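Local coordinates for F420-H2 Dependent Reductase A (Mycobacterium smegmatis str. MC2 155, PDB 3H96), which probably uses the deazaflavin cofactor F420 in its reduced form to reduce quinone-type substrates, and belongs to mycobacterial reductases that degrade aflatoxins, at residues V64-A69 with A76-L81; D124-T129 with R133-L138. All coordinates share one frame; numbering follows the deposited sequence.

Contact 1. Residues V64-A69 with A76-L81; sequences VFASKA and AWYYNL
In this FMN-binding-type fold of the F420H(2)-dependent quinone reductases, the end of strand 61-65 and the turn after it pack against the part of helix 76-84 that carries W77 and Y78, where the indole of W77 lies beside V64, F65 and A66. The benzo part of the indole does the touching: W77 CZ2 stands 3.5 Å from F65 O, which sits at the ring edge near its plane, and 3.6 Å from A66 CA. A chi1 of 65° swings the W77 ring across to the strand although its CB does not point there. V64 CG2 meets CZ3 of W77 at 4.0 Å, obliquely to the ring. A66, the centre of an inverse gamma turn, sends its methyl CB between the two aromatic residues, 3.8 Å from W77 CH2 and 3.8 Å from Y78 CB. No hydrogen bond crosses; the contact is van der Waals and largely apolar, F65 O at the indole edge being the polar exception. The phenol of Y78 instead bonds E102 on strand 94-103. V64 pairs through its backbone with L138 of strand 137-142, while M50 of strand 45-51 touches both V64 and W77, and L81 leans on strand 32-38.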
loop_
_atom_site.group_PDB
_atom_site.type_symbol
_atom_site.label_atom_id
_atom_site.label_comp_id
_atom_site.label_asym_id
_atom_site.label_seq_id
_atom_site.Cartn_x
_atom_site.Cartn_y
_atom_site.Cartn_z
ATOM N N VAL A 64 0.875 -4.197 -0.461
ATOM C CA VAL A 64 0.075 -2.972 -0.567
ATOM C C VAL A 64 -0.694 -3.007 -1.893
ATOM O O VAL A 64 -0.351 -3.785 -2.790
ATOM C CB VAL A 64 0.899 -1.686 -0.430
ATOM C CG1 VAL A 64 1.566 -1.598 1.037
ATOM C CG2 VAL A 64 2.057 -1.719 -1.380
ATOM N N PHE A 65 -1.720 -2.163 -2.004
ATOM C CA PHE A 65 -2.697 -2.314 -3.097
ATOM C C PHE A 65 -2.752 -1.007 -3.735
ATOM O O PHE A 65 -3.152 -0.016 -3.072
ATOM C CB PHE A 65 -4.098 -2.667 -2.494
ATOM C CG PHE A 65 -4.080 -3.976 -1.767
ATOM C CD1 PHE A 65 -4.267 -5.215 -2.480
ATOM C CD2 PHE A 65 -3.695 -4.027 -0.434
ATOM C CE1 PHE A 65 -4.130 -6.422 -1.842
ATOM C CE2 PHE A 65 -3.567 -5.278 0.222
ATOM C CZ PHE A 65 -3.790 -6.454 -0.467
ATOM N N ALA A 66 -2.418 -0.943 -5.015
ATOM C CA ALA A 66 -2.439 0.363 -5.707
ATOM C C ALA A 66 -3.842 0.737 -6.198
ATOM O O ALA A 66 -4.064 0.929 -7.404
ATOM C CB ALA A 66 -1.396 0.373 -6.857
ATOM N N SER A 67 -4.786 0.793 -5.270
ATOM C CA SER A 67 -6.212 0.836 -5.564
ATOM C C SER A 67 -6.725 2.232 -5.959
ATOM O O SER A 67 -7.587 2.375 -6.847
ATOM C CB SER A 67 -6.955 0.338 -4.311
ATOM O OG SER A 67 -6.488 0.998 -3.146
ATOM N N LYS A 68 -6.179 3.259 -5.327
ATOM C CA LYS A 68 -6.590 4.645 -5.611
ATOM C C LYS A 68 -8.135 4.773 -5.684
ATOM O O LYS A 68 -8.685 5.384 -6.604
ATOM C CB LYS A 68 -5.924 5.179 -6.901
ATOM C CG LYS A 68 -6.079 6.686 -7.036
ATOM C CD LYS A 68 -4.948 7.282 -7.819
ATOM C CE LYS A 68 -5.319 7.625 -9.209
ATOM N NZ LYS A 68 -5.684 9.061 -9.290
ATOM N N ALA A 69 -8.798 4.119 -4.735
ATOM C CA ALA A 69 -10.261 4.121 -4.605
ATOM C C ALA A 69 -10.954 3.754 -5.919
ATOM O O ALA A 69 -12.046 4.275 -6.226
ATOM C CB ALA A 69 -10.753 5.545 -4.112
ATOM N N ALA A 76 0.459 7.560 -8.320
ATOM C CA ALA A 76 1.815 7.876 -8.599
ATOM C C ALA A 76 2.740 7.006 -7.745
ATOM O O ALA A 76 3.781 6.586 -8.241
ATOM C CB ALA A 76 2.154 9.409 -8.347
ATOM N N TRP A 77 2.413 6.757 -6.476
ATOM C CA TRP A 77 3.351 5.945 -5.649
ATOM C C TRP A 77 3.715 4.541 -6.229
ATOM O O TRP A 77 4.830 4.028 -6.070
ATOM C CB TRP A 77 2.897 5.865 -4.204
ATOM C CG TRP A 77 1.606 5.137 -3.942
ATOM C CD1 TRP A 77 0.361 5.720 -3.720
ATOM C CD2 TRP A 77 1.416 3.728 -3.856
ATOM N NE1 TRP A 77 -0.583 4.718 -3.487
ATOM C CE2 TRP A 77 0.043 3.502 -3.587
ATOM C CE3 TRP A 77 2.268 2.620 -3.990
ATOM C CZ2 TRP A 77 -0.472 2.241 -3.400
ATOM C CZ3 TRP A 77 1.746 1.370 -3.857
ATOM C CH2 TRP A 77 0.383 1.174 -3.542
ATOM N N TYR A 78 2.775 3.953 -6.966
ATOM C CA TYR A 78 2.944 2.651 -7.574
ATOM C C TYR A 78 4.149 2.696 -8.513
ATOM O O TYR A 78 5.069 1.889 -8.359
ATOM C CB TYR A 78 1.648 2.205 -8.286
ATOM C CG TYR A 78 1.897 1.090 -9.293
ATOM C CD1 TYR A 78 2.179 -0.206 -8.876
ATOM C CD2 TYR A 78 1.887 1.351 -10.678
ATOM C CE1 TYR A 78 2.492 -1.200 -9.798
ATOM C CE2 TYR A 78 2.194 0.340 -11.618
ATOM C CZ TYR A 78 2.479 -0.918 -11.164
ATOM O OH TYR A 78 2.756 -1.920 -12.045
ATOM N N TYR A 79 4.181 3.675 -9.441
ATOM C CA TYR A 79 5.263 3.808 -10.423
ATOM C C TYR A 79 6.530 4.188 -9.689
ATOM O O TYR A 79 7.635 3.805 -10.099
ATOM C CB TYR A 79 4.914 4.910 -11.455
ATOM C CG TYR A 79 3.745 4.477 -12.284
ATOM C CD1 TYR A 79 3.890 3.456 -13.251
ATOM C CD2 TYR A 79 2.513 5.009 -12.074
ATOM C CE1 TYR A 79 2.812 3.034 -13.999
ATOM C CE2 TYR A 79 1.439 4.616 -12.794
ATOM C CZ TYR A 79 1.586 3.641 -13.763
ATOM O OH TYR A 79 0.506 3.198 -14.445
ATOM N N ASN A 80 6.390 5.026 -8.655
ATOM C CA ASN A 80 7.583 5.453 -7.895
ATOM C C ASN A 80 8.279 4.247 -7.264
ATOM O O ASN A 80 9.511 4.095 -7.357
ATOM C CB ASN A 80 7.147 6.415 -6.807
ATOM C CG ASN A 80 6.716 7.784 -7.383
ATOM O OD1 ASN A 80 6.818 8.025 -8.568
ATOM N ND2 ASN A 80 6.197 8.638 -6.541
ATOM N N LEU A 81 7.493 3.380 -6.612
ATOM C CA LEU A 81 8.078 2.192 -5.962
ATOM C C LEU A 81 8.694 1.176 -6.940
ATOM O O LEU A 81 9.839 0.762 -6.741
ATOM C CB LEU A 81 7.063 1.519 -5.043
ATOM C CG LEU A 81 6.617 2.299 -3.787
ATOM C CD1 LEU A 81 5.720 1.386 -2.888
ATOM C CD2 LEU A 81 7.891 2.669 -3.032
#

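Contact 2. Residues D124-T129 with R133-L138; sequences DYEKKT and RTIPVL
T129 and R133 close the turn that follows helix 121-128 with one direct backbone hydrogen bond, R133 N to T129 O at 3.0 Å. It is fairly straight, with an N-H...O angle of 157°. A water adds a second polar link: it donates to R133 O at 2.8 Å and to E126 O at 3.3 Å, and also bonds T129 OG1 at 2.7 Å. It thus ties the last helical turn to the segment leading to strand 137-142. The hydroxyl of T129 also lies near the Y125 carbonyl, back along the helix.

Apolar contact is made by the tip of I135, whose CD1 packs 3.7 Å from Y125 CB. The same I135 CD1 lies in van der Waals contact with the hydroxyl oxygen OG1 of T129, at 3.7 Å; the I135 and T129 side chains cross at about a right angle. The ring of Y125 leads away from I135 and meets F122 edge-to-face. The T129 rotamer (chi1 61°, set by OG1) turns the hydroxyl back toward the helix and the methyl CG2 toward R133, where it comes obliquely to the guanidinium, 3.7 Å from R133 NH2.

Charged ends find partners beyond the pair. R133, extended from CG to NE, gives NH2 to the carbonyls of A71 and S67 and NH1 to the carbonyl of A66 and the side-chain OD1 of N74, clasping the 66-74 loop, while E126 makes a salt bridge to R108. Helix 105-118 lies alongside, Y112 touching E126 and I135 and R108 also bonding I135 O, and strand 137-142 runs on between strands 61-65 and 94-103.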
loop_
_atom_site.group_PDB
_atom_site.type_symbol
_atom_site.label_atom_id
_atom_site.label_comp_id
_atom_site.label_asym_id
_atom_site.label_seq_id
_atom_site.Cartn_x
_atom_site.Cartn_y
_atom_site.Cartn_z
ATOM N N ASP A 124 -15.383 -3.544 -4.530
ATOM C CA ASP A 124 -15.997 -2.481 -5.336
ATOM C C ASP A 124 -14.933 -1.803 -6.196
ATOM O O ASP A 124 -15.177 -1.508 -7.374
ATOM C CB ASP A 124 -16.748 -1.480 -4.439
ATOM C CG ASP A 124 -17.468 -0.361 -5.252
ATOM O OD1 ASP A 124 -18.419 -0.673 -6.004
ATOM O OD2 ASP A 124 -17.055 0.831 -5.176
ATOM N N TYR A 125 -13.710 -1.589 -5.668
ATOM C CA TYR A 125 -12.697 -0.917 -6.504
ATOM C C TYR A 125 -12.447 -1.741 -7.750
ATOM O O TYR A 125 -12.258 -1.199 -8.835
ATOM C CB TYR A 125 -11.365 -0.699 -5.794
ATOM C CG TYR A 125 -11.482 0.071 -4.501
ATOM C CD1 TYR A 125 -12.482 1.043 -4.302
ATOM C CD2 TYR A 125 -10.569 -0.149 -3.492
ATOM C CE1 TYR A 125 -12.559 1.754 -3.094
ATOM C CE2 TYR A 125 -10.632 0.516 -2.340
ATOM C CZ TYR A 125 -11.604 1.477 -2.132
ATOM O OH TYR A 125 -11.612 2.104 -0.909
ATOM N N GLU A 126 -12.429 -3.062 -7.579
ATOM C CA GLU A 126 -12.126 -3.872 -8.706
ATOM C C GLU A 126 -13.296 -3.865 -9.716
ATOM O O GLU A 126 -13.051 -3.948 -10.932
ATOM C CB GLU A 126 -11.806 -5.279 -8.244
ATOM C CG GLU A 126 -10.553 -5.687 -8.862
ATOM C CD GLU A 126 -9.951 -6.948 -8.318
ATOM O OE1 GLU A 126 -10.686 -7.787 -7.725
ATOM O OE2 GLU A 126 -8.726 -7.065 -8.522
ATOM N N LYS A 127 -14.549 -3.761 -9.227
ATOM C CA LYS A 127 -15.659 -3.657 -10.180
ATOM C C LYS A 127 -15.596 -2.332 -10.946
ATOM O O LYS A 127 -15.809 -2.331 -12.143
ATOM C CB LYS A 127 -17.039 -3.875 -9.527
ATOM C CG LYS A 127 -17.175 -5.301 -8.910
ATOM C CD LYS A 127 -18.609 -5.791 -8.776
ATOM C CE LYS A 127 -18.702 -7.281 -9.210
ATOM N NZ LYS A 127 -19.798 -7.493 -10.237
ATOM N N LYS A 128 -15.316 -1.223 -10.267
ATOM C CA LYS A 128 -15.015 0.093 -10.909
ATOM C C LYS A 128 -13.895 0.113 -11.967
ATOM O O LYS A 128 -13.916 0.911 -12.875
ATOM C CB LYS A 128 -14.652 1.144 -9.823
ATOM C CG LYS A 128 -15.849 1.588 -8.956
ATOM C CD LYS A 128 -15.477 2.758 -8.009
ATOM C CE LYS A 128 -15.333 4.117 -8.789
ATOM N NZ LYS A 128 -15.424 5.302 -7.833
ATOM N N THR A 129 -12.871 -0.718 -11.802
ATOM C CA THR A 129 -11.775 -0.712 -12.744
ATOM C C THR A 129 -11.813 -1.843 -13.746
ATOM O O THR A 129 -10.903 -1.977 -14.539
ATOM C CB THR A 129 -10.421 -0.720 -12.012
ATOM O OG1 THR A 129 -10.349 -1.907 -11.237
ATOM C CG2 THR A 129 -10.318 0.473 -11.079
ATOM N N ARG A 133 -8.255 -1.183 -15.736
ATOM C CA ARG A 133 -6.985 -1.584 -15.254
ATOM C C ARG A 133 -7.137 -2.693 -14.199
ATOM O O ARG A 133 -8.211 -2.817 -13.568
ATOM C CB ARG A 133 -6.184 -0.382 -14.701
ATOM C CG ARG A 133 -6.641 0.136 -13.405
ATOM C CD ARG A 133 -5.796 1.333 -12.822
ATOM N NE ARG A 133 -6.659 1.868 -11.783
ATOM C CZ ARG A 133 -6.476 1.739 -10.454
ATOM N NH1 ARG A 133 -5.403 1.173 -9.949
ATOM N NH2 ARG A 133 -7.385 2.229 -9.613
ATOM N N THR A 134 -6.079 -3.511 -14.057
ATOM C CA THR A 134 -5.985 -4.476 -12.953
ATOM C C THR A 134 -5.219 -3.767 -11.851
ATOM O O THR A 134 -4.143 -3.188 -12.118
ATOM C CB THR A 134 -5.162 -5.668 -13.405
ATOM O OG1 THR A 134 -5.963 -6.380 -14.355
ATOM C CG2 THR A 134 -4.824 -6.680 -12.204
ATOM N N ILE A 135 -5.793 -3.765 -10.639
ATOM C CA ILE A 135 -5.246 -3.037 -9.448
ATOM C C ILE A 135 -3.964 -3.745 -9.052
ATOM O O ILE A 135 -3.989 -4.964 -8.733
ATOM C CB ILE A 135 -6.324 -2.936 -8.329
ATOM C CG1 ILE A 135 -7.383 -1.923 -8.817
ATOM C CG2 ILE A 135 -5.784 -2.349 -7.008
ATOM C CD1 ILE A 135 -8.661 -1.903 -7.938
ATOM N N PRO A 136 -2.833 -2.999 -9.111
ATOM C CA PRO A 136 -1.590 -3.681 -8.788
ATOM C C PRO A 136 -1.467 -4.058 -7.316
ATOM O O PRO A 136 -1.936 -3.328 -6.394
ATOM C CB PRO A 136 -0.495 -2.684 -9.189
ATOM C CG PRO A 136 -1.182 -1.752 -10.274
ATOM C CD PRO A 136 -2.639 -1.720 -9.840
ATOM N N VAL A 137 -0.863 -5.218 -7.080
ATOM C CA VAL A 137 -0.442 -5.534 -5.703
ATOM C C VAL A 137 1.084 -5.564 -5.643
ATOM O O VAL A 137 1.716 -6.248 -6.456
ATOM C CB VAL A 137 -1.066 -6.891 -5.278
ATOM C CG1 VAL A 137 -0.574 -7.395 -3.878
ATOM C CG2 VAL A 137 -2.562 -6.741 -5.231
ATOM N N LEU A 138 1.684 -4.861 -4.675
ATOM C CA LEU A 138 3.115 -4.919 -4.494
ATOM C C LEU A 138 3.454 -5.609 -3.148
ATOM O O LEU A 138 2.751 -5.403 -2.156
ATOM C CB LEU A 138 3.698 -3.491 -4.453
ATOM C CG LEU A 138 3.468 -2.583 -5.658
ATOM C CD1 LEU A 138 4.221 -1.278 -5.389
ATOM C CD2 LEU A 138 4.071 -3.190 -6.912
HETATM O O HOH W 1 -10.090 -4.397 -12.304
#

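In the fold
After helix 8-18 and strands 32-38, 45-51 and 53-54, the chain reaches strand 61-65; six residues of loop separate the segments of contact 1, and helix 76-84 returns against the strand end. Strands 86-91 and 94-103 and helix 105-118 intervene before contact 2 closes the three-residue turn after helix 121-128 and leads into strand 137-142. The loops are in series, neither nested nor crossed, yet their centres lie about 11 Å apart. The P136 O to A66 N bond continues the antiparallel pairing of strands 61-65 and 137-142. R133 bridges the contacts, P136 packs on Y78 and Y125 touches A69, so helices 76-84 and 121-128 both pack on the loops flanking these strands.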